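Alkylhydroperoxidase AhpD core: uncharacterized peroxidase-related protein (Ralstonia eutropha, PDB 2PRR) is an uncharacterised member of the carboxymuconolactone decarboxylase family that probably reduces peroxides through a cysteine pair, as AhpD alkylhydroperoxidases do. Local coordinates at residues A80-N85 / L171-A176; E75-A80 / A164-F169; C87-V92 / M181-E186; V113-A118 / M127-L132; R11-E16 / L45-D50. All coordinates share one frame; numbering follows the deposited sequence.

Interaction 1. Residues A80-N85 / L171-A176; sequences ATSAAN and LSNRMA
N173 reaches out from helix 156-179 to the end of helix 71-84, where its side-chain amide meets N85 and S82. N173 CB passes N85 ND2 at 3.8 Å; chi1 of -73°, with CG beside the backbone N, then carries the amide in between N85 and S82. CG lies only slightly nearer to that nitrogen, and OD1 takes the bond: N85 ND2 donates to N173 OD1 over 2.6 Å, nearly straight at 173°. The donor sits in the carbonyl plane, on a lone pair, although the two amide planes stand almost perpendicular. N173 OD1 also lies 3.4 Å from S82 CA, and a water held by T81 OG1 reaches it through a weak bond. T81 OG1 is tied to I77 O in its own helix as well.

The joined helices belong to the all-helical AhpD-like fold, and the N173 side chain packs on C87 and C90, the CxxC cysteines that are redox-active in AhpD relatives. On the other branch, N173 ND2 makes at most a weak bond to S82 OG, whose position is less certain. R174 lies beside N85, the two flat groups crossing at about a right angle. Two waters in the guanidinium plane link them, one joining NH1 to N85 ND2 and the other NH2 to N85 OD1. R174 NH1 also bonds G170 O, while NE donates to C135 O of the second subunit.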
# COMPACT_ATOMS: atom_id res chain seq x y z
N ALA D 80 7.16 17.85 7.09
CA ALA D 80 6.42 17.02 6.12
C ALA D 80 6.84 15.57 6.16
O ALA D 80 6.01 14.68 6.02
CB ALA D 80 6.55 17.58 4.70
N THR D 81 8.13 15.34 6.33
CA THR D 81 8.70 13.99 6.36
C THR D 81 8.34 13.27 7.66
O THR D 81 7.96 12.08 7.63
CB THR D 81 10.21 14.02 6.07
OG1 THR D 81 10.94 14.86 7.01
CG2 THR D 81 10.42 14.51 4.64
N SER D 82 8.35 14.03 8.75
CA SER D 82 7.98 13.56 10.09
C SER D 82 6.51 13.27 10.19
O SER D 82 6.08 12.35 10.91
CB SER D 82 8.29 14.64 11.12
OG SER D 82 9.61 15.11 10.95
N ALA D 83 5.73 14.11 9.53
CA ALA D 83 4.32 13.92 9.46
C ALA D 83 4.06 12.59 8.73
O ALA D 83 3.24 11.81 9.20
CB ALA D 83 3.64 15.11 8.77
N ALA D 84 4.77 12.32 7.64
CA ALA D 84 4.65 11.01 6.87
C ALA D 84 5.00 9.75 7.65
O ALA D 84 4.49 8.67 7.37
CB ALA D 84 5.54 11.05 5.71
N ASN D 85 5.95 9.89 8.58
CA ASN D 85 6.39 8.85 9.51
C ASN D 85 5.56 8.85 10.79
O ASN D 85 5.79 8.02 11.68
CB ASN D 85 7.86 9.10 9.91
CG ASN D 85 8.82 8.76 8.80
OD1 ASN D 85 8.51 7.94 7.93
ND2 ASN D 85 9.99 9.37 8.83
N LEU D 171 16.05 9.18 10.65
CA LEU D 171 16.74 8.52 11.77
C LEU D 171 16.10 8.99 13.08
O LEU D 171 15.64 8.19 13.91
CB LEU D 171 18.25 8.86 11.74
CG LEU D 171 19.22 8.40 12.85
CD1 LEU D 171 20.64 8.72 12.44
CD2 LEU D 171 18.92 9.06 14.19
N SER D 172 16.09 10.31 13.24
CA SER D 172 15.49 10.95 14.40
C SER D 172 14.05 10.47 14.66
O SER D 172 13.69 10.15 15.79
CB SER D 172 15.51 12.44 14.15
OG SER D 172 15.02 13.14 15.26
N ASN D 173 13.23 10.45 13.62
CA ASN D 173 11.85 9.98 13.74
C ASN D 173 11.78 8.61 14.33
O ASN D 173 11.02 8.39 15.29
CB ASN D 173 11.18 9.87 12.38
CG ASN D 173 10.83 11.18 11.77
OD1 ASN D 173 10.34 11.16 10.65
ND2 ASN D 173 11.13 12.35 12.45
N ARG D 174 12.55 7.69 13.74
CA ARG D 174 12.60 6.30 14.16
C ARG D 174 13.05 6.07 15.60
O ARG D 174 12.54 5.20 16.26
CB ARG D 174 13.44 5.50 13.16
CG ARG D 174 12.65 5.25 11.87
CD ARG D 174 13.43 4.52 10.80
NE ARG D 174 12.62 4.37 9.58
CZ ARG D 174 12.34 5.36 8.74
NH1 ARG D 174 12.81 6.60 8.92
NH2 ARG D 174 11.57 5.14 7.70
N MSE D 175 13.99 6.87 16.08
CA MSE D 175 14.40 6.81 17.45
C MSE D 175 13.29 7.34 18.36
O MSE D 175 12.96 6.72 19.38
CB MSE D 175 15.68 7.64 17.67
CG MSE D 175 16.92 7.03 17.08
SE MSE D 175 17.35 5.32 17.81
CE MSE D 175 17.33 5.66 19.62
N ALA D 176 12.74 8.48 17.96
CA ALA D 176 11.67 9.18 18.64
C ALA D 176 10.50 8.30 18.90
O ALA D 176 9.95 8.29 20.02
CB ALA D 176 11.23 10.38 17.82
O HOH W 1 11.91 13.13 8.51
O HOH W 2 12.08 8.54 6.64
O HOH W 3 10.06 6.88 5.88

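Interaction 2. Residues E75-A80 / A164-F169; sequences EMIVVA and AITAFF
T166 OG1, tied to I162 O one turn earlier in helix 156-179, presents its oxygen to the I77 CG2 methyl at 3.6 Å. This is only a van der Waals contact; the polar need of the hydroxyl is met by I162 O. The same methyl of I77 meets I165 CG2 at 3.6 Å, so one branch of I77 touches two consecutive residues of the other helix. I165 also uses its CG2 branch, the isoleucine chains set perpendicular.

The next residue, V78, lays both methyls on one face of the F169 ring, one turn after I165. Its CG2 lies 3.6 Å from the ring centroid and 12° off the normal, a CH-pi contact over the centre, while CG1 sits nearer the rim, 3.6 Å from F169 CD1. Both branches can reach the ring because V78 has CG1 anti to its backbone N (chi1 -179°), with CG2 on the N side. Behind the ring, F168 CD2 approaches the opposite face toward its rim, and H94 meets F169 edge-to-face.

The helix segments pass 9.3 Å apart, crossing at -47°, and join two core helices of the AhpD-like bundle. E75, on the same turn, bonds H94 through OE1; a glutamate and a histidine accompany the CxxC pair in the AhpD active site, so these two are probably its counterparts here. With no hydrogen bond across it, the contact is dispersion and CH-pi packing, and the polar groups T166 OG1 and E75 OE1 find their partners outside the two segments.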
# COMPACT_ATOMS: atom_id res chain seq x y z
N GLU D 75 13.29 23.39 8.28
CA GLU D 75 12.30 22.92 9.26
C GLU D 75 11.03 22.44 8.57
O GLU D 75 10.37 21.53 9.06
CB GLU D 75 11.95 24.02 10.23
CG GLU D 75 13.12 24.42 11.12
CD GLU D 75 13.62 23.30 12.04
OE1 GLU D 75 12.94 22.26 12.20
OE2 GLU D 75 14.72 23.45 12.60
N MSE D 76 10.71 23.05 7.44
CA MSE D 76 9.56 22.67 6.66
C MSE D 76 9.74 21.23 6.16
O MSE D 76 8.83 20.41 6.25
CB MSE D 76 9.39 23.68 5.51
CG MSE D 76 8.02 23.82 4.93
SE MSE D 76 8.01 25.20 3.64
CE MSE D 76 8.73 26.85 4.72
N ILE D 77 10.95 20.92 5.70
CA ILE D 77 11.27 19.56 5.27
C ILE D 77 11.08 18.56 6.42
O ILE D 77 10.54 17.46 6.23
CB ILE D 77 12.70 19.47 4.71
CG1 ILE D 77 12.84 20.36 3.46
CG2 ILE D 77 13.04 17.98 4.33
CD1 ILE D 77 14.22 20.46 2.85
N VAL D 78 11.48 18.95 7.62
CA VAL D 78 11.34 18.06 8.77
C VAL D 78 9.90 17.79 9.11
O VAL D 78 9.52 16.64 9.44
CB VAL D 78 11.99 18.63 10.05
CG1 VAL D 78 11.82 17.63 11.21
CG2 VAL D 78 13.44 18.98 9.80
N VAL D 79 9.09 18.83 9.01
CA VAL D 79 7.70 18.68 9.38
C VAL D 79 6.93 17.74 8.40
O VAL D 79 6.15 16.93 8.88
CB VAL D 79 6.99 20.05 9.56
CG1 VAL D 79 5.57 19.85 9.98
CG2 VAL D 79 7.71 20.93 10.64
N ALA D 80 7.16 17.85 7.09
CA ALA D 80 6.42 17.02 6.12
C ALA D 80 6.84 15.57 6.16
O ALA D 80 6.01 14.68 6.02
CB ALA D 80 6.55 17.58 4.70
N ALA D 164 19.59 15.10 2.54
CA ALA D 164 20.30 14.86 3.77
C ALA D 164 19.40 15.07 5.00
O ALA D 164 19.36 14.25 5.91
CB ALA D 164 21.55 15.76 3.85
N ILE D 165 18.71 16.21 5.03
CA ILE D 165 17.76 16.56 6.10
C ILE D 165 16.69 15.46 6.19
O ILE D 165 16.39 14.93 7.24
CB ILE D 165 17.14 17.91 5.79
CG1 ILE D 165 18.17 19.03 6.08
CG2 ILE D 165 15.89 18.11 6.57
CD1 ILE D 165 17.73 20.35 5.63
N THR D 166 16.11 15.11 5.06
CA THR D 166 15.13 14.02 5.05
C THR D 166 15.80 12.81 5.74
O THR D 166 15.28 12.29 6.72
CB THR D 166 14.69 13.68 3.62
OG1 THR D 166 14.17 14.85 2.98
CG2 THR D 166 13.65 12.55 3.61
N ALA D 167 16.99 12.43 5.28
CA ALA D 167 17.69 11.24 5.78
C ALA D 167 17.94 11.25 7.27
O ALA D 167 17.66 10.28 7.94
CB ALA D 167 18.99 11.03 5.01
N PHE D 168 18.45 12.35 7.79
CA PHE D 168 18.75 12.42 9.19
C PHE D 168 17.51 12.47 10.10
O PHE D 168 17.51 11.86 11.17
CB PHE D 168 19.64 13.63 9.48
CG PHE D 168 19.83 13.86 10.94
CD1 PHE D 168 20.66 13.04 11.67
CD2 PHE D 168 19.12 14.87 11.58
CE1 PHE D 168 20.83 13.24 13.03
CE2 PHE D 168 19.29 15.09 12.95
CZ PHE D 168 20.15 14.27 13.66
N PHE D 169 16.48 13.19 9.73
CA PHE D 169 15.26 13.18 10.49
C PHE D 169 14.41 11.87 10.31
O PHE D 169 13.56 11.61 11.05
CB PHE D 169 14.48 14.46 10.28
CG PHE D 169 15.13 15.70 10.93
CD1 PHE D 169 14.87 16.04 12.22
CD2 PHE D 169 16.01 16.47 10.23
CE1 PHE D 169 15.49 17.17 12.81
CE2 PHE D 169 16.62 17.63 10.87
CZ PHE D 169 16.33 17.92 12.12

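Interaction 3. Residues C87-V92 / M181-E186; sequences CLYCVV and MRPNDE
The CxxC turn of AhpD-like proteins, here C87 to C90, opens helix 88-102, and Y89 within it packs against M181 and P183 of the extended loop that follows helix 156-179. C87 is the N-cap residue, and its SG accepts a hydrogen bond from the backbone N of C90 at 3.4 Å, a capping bond that ties the two cysteines into one helical start.

Y89 CG stands anti to the backbone N (chi1 177°), which carries the ring out alongside the loop. Over one face lies the selenium of selenomethionine M181, 3.8 Å from the centroid and 15° off the normal, in a Met-aromatic arrangement; the M181 chain bends at its last torsion. R182 O approaches the ring edge instead, near its plane, 3.7 Å from Y89 CD2. That carbonyl is engaged by N40 ND2, while R182 NH2 forms a salt bridge with D119 of the third subunit. N184 OD1, bonded to N40 N, comes only loosely near the ring.

P183 fills the angle between Y89 and the next helical turn. Its CA sits 3.6 Å from Y89 CD2, oblique to the ring, and the pyrrolidine is set across the L88 and V92 side chains. P183 CG meets L88 CG at 4.1 Å, and P183 CB touches the CG1 methyl of V92 at 3.7 Å.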
# COMPACT_ATOMS: atom_id res chain seq x y z
N CYS D 87 5.63 10.89 13.29
CA CYS D 87 6.46 11.11 14.44
C CYS D 87 5.90 12.28 15.22
O CYS D 87 6.02 13.45 14.82
CB CYS D 87 7.90 11.40 14.06
SG CYS D 87 8.97 11.73 15.51
N LEU D 88 5.32 11.96 16.37
CA LEU D 88 4.73 12.94 17.23
C LEU D 88 5.75 13.97 17.76
O LEU D 88 5.50 15.17 17.65
CB LEU D 88 3.98 12.21 18.33
CG LEU D 88 3.34 12.97 19.49
CD1 LEU D 88 2.49 14.18 19.05
CD2 LEU D 88 2.51 11.96 20.28
N TYR D 89 6.88 13.53 18.32
CA TYR D 89 7.89 14.51 18.85
C TYR D 89 8.32 15.50 17.77
O TYR D 89 8.23 16.70 17.96
CB TYR D 89 9.15 13.86 19.49
CG TYR D 89 10.20 14.92 19.96
CD1 TYR D 89 11.14 15.47 19.09
CD2 TYR D 89 10.21 15.37 21.26
CE1 TYR D 89 12.07 16.48 19.51
CE2 TYR D 89 11.17 16.38 21.70
CZ TYR D 89 12.07 16.91 20.80
OH TYR D 89 12.99 17.87 21.21
N CYS D 90 8.76 14.97 16.64
CA CYS D 90 9.31 15.80 15.57
C CYS D 90 8.35 16.76 14.89
O CYS D 90 8.70 17.90 14.59
CB CYS D 90 9.98 14.92 14.52
SG CYS D 90 11.43 14.10 15.20
N VAL D 91 7.17 16.26 14.57
CA VAL D 91 6.16 17.09 13.97
C VAL D 91 5.85 18.30 14.86
O VAL D 91 5.76 19.43 14.39
CB VAL D 91 4.86 16.28 13.79
CG1 VAL D 91 3.70 17.17 13.58
CG2 VAL D 91 4.97 15.30 12.64
N VAL D 92 5.65 18.02 16.15
CA VAL D 92 5.29 19.02 17.12
C VAL D 92 6.45 19.98 17.43
O VAL D 92 6.26 21.18 17.44
CB VAL D 92 4.72 18.36 18.42
CG1 VAL D 92 4.53 19.39 19.53
CG2 VAL D 92 3.37 17.64 18.10
N MSE D 181 9.47 9.16 22.58
CA MSE D 181 9.98 10.49 22.90
C MSE D 181 8.81 11.47 22.90
O MSE D 181 8.03 11.53 21.95
CB MSE D 181 11.07 10.88 21.93
CG MSE D 181 11.94 12.05 22.45
SE MSE D 181 12.90 12.62 21.03
CE MSE D 181 14.06 11.19 21.00
N ARG D 182 8.67 12.22 24.01
CA ARG D 182 7.54 13.11 24.22
C ARG D 182 7.86 14.59 24.00
O ARG D 182 8.77 15.15 24.64
CB ARG D 182 7.00 12.94 25.65
CG ARG D 182 5.68 13.66 25.89
CD ARG D 182 5.29 13.78 27.37
NE ARG D 182 4.13 14.67 27.52
CZ ARG D 182 2.86 14.29 27.41
NH1 ARG D 182 2.51 13.03 27.20
NH2 ARG D 182 1.90 15.19 27.52
N PRO D 183 7.09 15.23 23.10
CA PRO D 183 7.30 16.65 22.86
C PRO D 183 6.94 17.49 24.09
O PRO D 183 5.96 17.22 24.78
CB PRO D 183 6.38 16.96 21.68
CG PRO D 183 5.43 15.77 21.54
CD PRO D 183 6.00 14.65 22.28
N ASN D 184 7.77 18.50 24.34
CA ASN D 184 7.56 19.39 25.46
C ASN D 184 6.30 20.22 25.26
O ASN D 184 5.90 20.49 24.13
CB ASN D 184 8.76 20.34 25.64
CG ASN D 184 10.07 19.61 25.69
OD1 ASN D 184 10.55 19.08 24.68
ND2 ASN D 184 10.70 19.63 26.85
N ASP D 185 5.69 20.63 26.37
CA ASP D 185 4.45 21.40 26.35
C ASP D 185 4.61 22.72 25.64
O ASP D 185 3.69 23.20 25.00
CB ASP D 185 3.98 21.68 27.80
CG ASP D 185 3.41 20.45 28.51
OD1 ASP D 185 3.38 19.34 27.93
OD2 ASP D 185 2.99 20.62 29.68
N GLU D 186 5.78 23.31 25.77
CA GLU D 186 6.06 24.62 25.22
C GLU D 186 5.99 24.65 23.70
O GLU D 186 5.61 25.67 23.12
CB GLU D 186 7.44 25.12 25.64
CG GLU D 186 7.63 25.35 27.14
CD GLU D 186 7.89 24.08 27.92
OE1 GLU D 186 7.68 22.96 27.39
OE2 GLU D 186 8.30 24.21 29.08

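Interaction 4. Residues V113-A118 / M127-L132; sequences VNYLKA and MLDFAL
Y115 and L128 face each other with their CA atoms 7.8 Å apart, where the 3-10 turn 115-116 after helix 107-114 passes beside helix 122-137. This is the helix-loop-helix connection between two consecutive helices, and Y115 is its main link.

The tyrosine CG occupies the crowded position between its own backbone N and carbonyl carbon (chi1 80°), directing the ring across to helix 122-137. L128 lies over one face: its CB is 4.0 Å from the ring centroid and 28° off the normal, a CH-pi contact. L128 CD1 reaches back toward the base of the ring, 3.6 Å from Y115 CD2. On the same side of the ring plane but toward the CE1 edge, L132 CD2 comes obliquely to Y115 CE1 at 3.9 Å; the leucine chains run antiparallel alongside the tyrosine, which reaches toward their helix as they reach back.

Beyond this apolar part, the phenol reaches the exposed carboxylate of D129, whose plane is turned 61° from the ring. R125 packs against both Y115 and L116. Y115 OH donates to D129 OD1 over 2.6 Å, and the acceptor oxygen lies near the ring plane and uses its anti lone pair, pointing away from OD2.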
# COMPACT_ATOMS: atom_id res chain seq x y z
N VAL D 113 -0.37 18.35 7.90
CA VAL D 113 -1.60 17.65 7.48
C VAL D 113 -1.59 17.29 6.00
O VAL D 113 -1.81 16.14 5.62
CB VAL D 113 -2.84 18.47 7.89
CG1 VAL D 113 -4.07 17.67 7.74
CG2 VAL D 113 -2.75 18.92 9.40
N ASN D 114 -1.30 18.27 5.15
CA ASN D 114 -1.24 18.04 3.71
C ASN D 114 -0.55 19.20 3.01
O ASN D 114 -1.24 20.06 2.48
CB ASN D 114 -2.65 17.82 3.14
CG ASN D 114 -2.68 17.74 1.64
OD1 ASN D 114 -1.68 17.35 1.00
ND2 ASN D 114 -3.83 18.08 1.04
N TYR D 115 0.79 19.19 3.00
CA TYR D 115 1.66 20.25 2.41
C TYR D 115 1.24 20.69 1.01
O TYR D 115 1.60 21.78 0.59
CB TYR D 115 3.16 19.81 2.37
CG TYR D 115 3.55 18.88 1.20
CD1 TYR D 115 3.45 17.49 1.31
CD2 TYR D 115 4.01 19.39 -0.02
CE1 TYR D 115 3.80 16.66 0.25
CE2 TYR D 115 4.35 18.56 -1.09
CZ TYR D 115 4.23 17.20 -0.95
OH TYR D 115 4.56 16.36 -2.01
N LEU D 116 0.52 19.82 0.28
CA LEU D 116 0.01 20.17 -1.04
C LEU D 116 -0.92 21.39 -1.03
O LEU D 116 -1.03 22.09 -2.04
CB LEU D 116 -0.75 18.99 -1.65
CG LEU D 116 0.03 17.70 -1.91
CD1 LEU D 116 -0.86 16.63 -2.49
CD2 LEU D 116 1.19 17.97 -2.87
N LYS D 117 -1.56 21.65 0.10
CA LYS D 117 -2.45 22.79 0.28
C LYS D 117 -1.88 23.81 1.27
O LYS D 117 -2.60 24.67 1.78
CB LYS D 117 -3.80 22.28 0.79
CG LYS D 117 -4.62 21.51 -0.25
CD LYS D 117 -5.04 22.42 -1.41
CE LYS D 117 -5.88 23.63 -0.96
NZ LYS D 117 -6.14 24.57 -2.06
N ALA D 118 -0.59 23.73 1.55
CA ALA D 118 0.01 24.68 2.46
C ALA D 118 0.18 25.99 1.75
O ALA D 118 0.31 26.03 0.52
CB ALA D 118 1.33 24.19 2.92
N MSE D 127 10.20 21.36 -3.53
CA MSE D 127 11.20 20.97 -2.59
C MSE D 127 10.65 19.86 -1.73
O MSE D 127 11.37 18.95 -1.38
CB MSE D 127 11.57 22.18 -1.69
CG MSE D 127 12.58 21.92 -0.63
SE MSE D 127 12.71 23.45 0.61
CE MSE D 127 11.18 23.26 1.55
N LEU D 128 9.41 19.98 -1.32
CA LEU D 128 8.84 18.96 -0.45
C LEU D 128 8.45 17.74 -1.25
O LEU D 128 8.47 16.67 -0.69
CB LEU D 128 7.63 19.49 0.34
CG LEU D 128 7.83 20.71 1.24
CD1 LEU D 128 6.52 20.98 1.96
CD2 LEU D 128 8.98 20.49 2.22
N ASP D 129 8.10 17.89 -2.53
CA ASP D 129 7.79 16.71 -3.38
C ASP D 129 9.02 15.78 -3.38
O ASP D 129 8.90 14.56 -3.29
CB ASP D 129 7.45 17.07 -4.83
CG ASP D 129 6.12 17.82 -5.01
OD1 ASP D 129 5.18 17.65 -4.21
OD2 ASP D 129 6.00 18.58 -5.98
N PHE D 130 10.19 16.38 -3.49
CA PHE D 130 11.45 15.66 -3.55
C PHE D 130 11.72 15.00 -2.21
O PHE D 130 11.93 13.79 -2.15
CB PHE D 130 12.59 16.62 -3.95
CG PHE D 130 13.94 15.95 -4.06
CD1 PHE D 130 14.16 14.98 -5.03
CD2 PHE D 130 14.97 16.28 -3.19
CE1 PHE D 130 15.37 14.36 -5.12
CE2 PHE D 130 16.19 15.67 -3.29
CZ PHE D 130 16.39 14.70 -4.25
N ALA D 131 11.72 15.81 -1.16
CA ALA D 131 11.84 15.32 0.21
C ALA D 131 10.97 14.10 0.47
O ALA D 131 11.42 13.13 1.06
CB ALA D 131 11.45 16.41 1.16
N LEU D 132 9.71 14.16 0.05
CA LEU D 132 8.80 13.03 0.27
C LEU D 132 9.21 11.79 -0.49
O LEU D 132 9.04 10.69 0.04
CB LEU D 132 7.34 13.39 0.00
CG LEU D 132 6.53 13.87 1.23
CD1 LEU D 132 6.46 12.78 2.29
CD2 LEU D 132 7.06 15.15 1.89

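Interaction 5. Residues R11-E16 / L45-D50; sequences RYPVPE and LAHRPD
H47 holds CG anti to its backbone N (chi1 174°) and Y12 holds CG beside its own (chi1 -75°); these two torsions bring the imidazole and the phenol ring together. The rings meet obliquely, their centroids 5.8 Å apart and their planes inclined by 44°, with H47 NE2 4.1 Å from Y12 CD2. Y12 CB, rather than its ring, lies over a face of the imidazole. P13 follows along the same histidine: its CD is 3.7 Å from H47 CE1, and P13 O comes to 3.6 Å from H47 ND1, obliquely to the ring and without a hydrogen bond.

The histidine belongs to the type I beta turn L45-R48, closed by R48 N bonding L45 O at 3.0 Å. This turn leads from helix 40-45 into helix 49-63, with R48 as N-cap, and the N-terminal arm of the chain lies against it. P15 supplies the apolar end of the contact: its CG touches A46 CB at 3.7 Å, and its CD lies 3.9 Å from the backbone N of H47.

The polar ends of both aromatic side chains turn to the second subunit. H47 NE2 is hydrogen-bonded, the strongest polar partner of H47 being E157 of that subunit, and Y12 OH bonds D156 O there.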
# COMPACT_ATOMS: atom_id res chain seq x y z
N ARG D 11 10.38 5.70 27.16
CA ARG D 11 10.13 4.41 27.82
C ARG D 11 11.44 3.94 28.46
O ARG D 11 11.45 2.97 29.20
CB ARG D 11 9.62 3.33 26.87
CG ARG D 11 10.63 2.87 25.92
CD ARG D 11 10.21 1.68 25.11
NE ARG D 11 9.78 0.51 25.88
CZ ARG D 11 10.58 -0.25 26.63
NH1 ARG D 11 11.87 0.01 26.81
NH2 ARG D 11 10.05 -1.29 27.26
N TYR D 12 12.55 4.63 28.15
CA TYR D 12 13.90 4.35 28.65
C TYR D 12 14.29 5.31 29.74
O TYR D 12 13.72 6.38 29.81
CB TYR D 12 14.95 4.46 27.52
CG TYR D 12 14.91 3.29 26.60
CD1 TYR D 12 14.02 3.25 25.54
CD2 TYR D 12 15.71 2.19 26.83
CE1 TYR D 12 13.94 2.14 24.71
CE2 TYR D 12 15.65 1.07 26.00
CZ TYR D 12 14.77 1.06 24.94
OH TYR D 12 14.71 -0.05 24.12
N PRO D 13 15.28 4.93 30.57
CA PRO D 13 15.75 5.83 31.62
C PRO D 13 16.25 7.17 31.12
O PRO D 13 16.81 7.26 30.05
CB PRO D 13 16.90 5.04 32.28
CG PRO D 13 16.65 3.60 31.92
CD PRO D 13 16.01 3.64 30.58
N VAL D 14 16.03 8.20 31.91
CA VAL D 14 16.48 9.53 31.59
C VAL D 14 17.50 9.90 32.64
O VAL D 14 17.18 9.93 33.82
CB VAL D 14 15.33 10.53 31.64
CG1 VAL D 14 15.81 11.94 31.23
CG2 VAL D 14 14.20 10.04 30.73
N PRO D 15 18.74 10.19 32.21
CA PRO D 15 19.75 10.53 33.20
C PRO D 15 19.56 11.91 33.80
O PRO D 15 18.91 12.76 33.20
CB PRO D 15 21.04 10.53 32.36
CG PRO D 15 20.59 10.98 31.05
CD PRO D 15 19.31 10.24 30.85
N GLU D 16 20.13 12.09 34.99
CA GLU D 16 20.15 13.37 35.65
C GLU D 16 21.21 14.21 34.97
O GLU D 16 22.28 13.71 34.65
CB GLU D 16 20.59 13.21 37.12
CG GLU D 16 19.61 12.51 38.02
CD GLU D 16 18.39 13.35 38.30
OE1 GLU D 16 18.32 14.49 37.79
OE2 GLU D 16 17.50 12.86 39.04
N LEU D 45 18.04 11.15 24.63
CA LEU D 45 19.21 10.58 23.94
C LEU D 45 20.46 10.56 24.82
O LEU D 45 21.37 9.78 24.57
CB LEU D 45 19.50 11.29 22.61
CG LEU D 45 18.45 11.14 21.50
CD1 LEU D 45 18.92 11.91 20.30
CD2 LEU D 45 18.10 9.65 21.08
N ALA D 46 20.49 11.38 25.88
CA ALA D 46 21.62 11.40 26.83
C ALA D 46 21.80 10.05 27.57
O ALA D 46 22.80 9.86 28.27
CB ALA D 46 21.46 12.55 27.83
N HIS D 47 20.81 9.14 27.45
CA HIS D 47 20.89 7.76 27.93
C HIS D 47 22.02 6.99 27.21
O HIS D 47 22.59 6.07 27.78
CB HIS D 47 19.53 7.05 27.69
CG HIS D 47 19.51 5.59 28.01
ND1 HIS D 47 19.56 5.11 29.31
CD2 HIS D 47 19.40 4.50 27.21
CE1 HIS D 47 19.52 3.78 29.28
NE2 HIS D 47 19.41 3.39 28.03
N ARG D 48 22.30 7.33 25.96
CA ARG D 48 23.40 6.74 25.21
C ARG D 48 24.31 7.88 24.71
O ARG D 48 24.22 8.24 23.53
CB ARG D 48 22.87 5.95 24.02
CG ARG D 48 21.98 4.75 24.38
CD ARG D 48 22.71 3.71 25.20
NE ARG D 48 21.99 2.45 25.22
CZ ARG D 48 22.04 1.54 24.23
NH1 ARG D 48 22.76 1.78 23.15
NH2 ARG D 48 21.37 0.39 24.32
N PRO D 49 25.20 8.44 25.59
CA PRO D 49 26.10 9.60 25.32
C PRO D 49 26.86 9.62 23.98
O PRO D 49 26.94 10.65 23.34
CB PRO D 49 27.08 9.55 26.49
CG PRO D 49 26.29 9.03 27.59
CD PRO D 49 25.40 7.95 26.97
N ASP D 50 27.41 8.50 23.57
CA ASP D 50 28.09 8.44 22.28
C ASP D 50 27.18 8.66 21.09
O ASP D 50 27.61 9.21 20.08
CB ASP D 50 28.83 7.10 22.11
CG ASP D 50 30.10 7.01 22.98
OD1 ASP D 50 30.60 8.07 23.47
OD2 ASP D 50 30.60 5.88 23.15

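How the interactions relate
Interactions 1 and 2 join the same pair of core helices, 71-84 and 156-179, but differ in chemistry: methyl and ring packing at 75-80 gives way to crossed amides and waters at 80-85. Interaction 3, also buried, continues from both helices into the CxxC turn and the C-terminal loop; probable backbone hydrogen bonds link S82 O to C87 N and A176 O to M181 N. Interaction 4 lies at the surface yet touches this core, A80 CB 3.8 Å from L132 CD2. Interaction 5, partly buried, lies on the opposite side of the chain's centre, about 33 Å from interaction 4 between centres. Interactions 1, 2 and 5 reach the second subunit, 3 the third, and 4 the second, third and fourth.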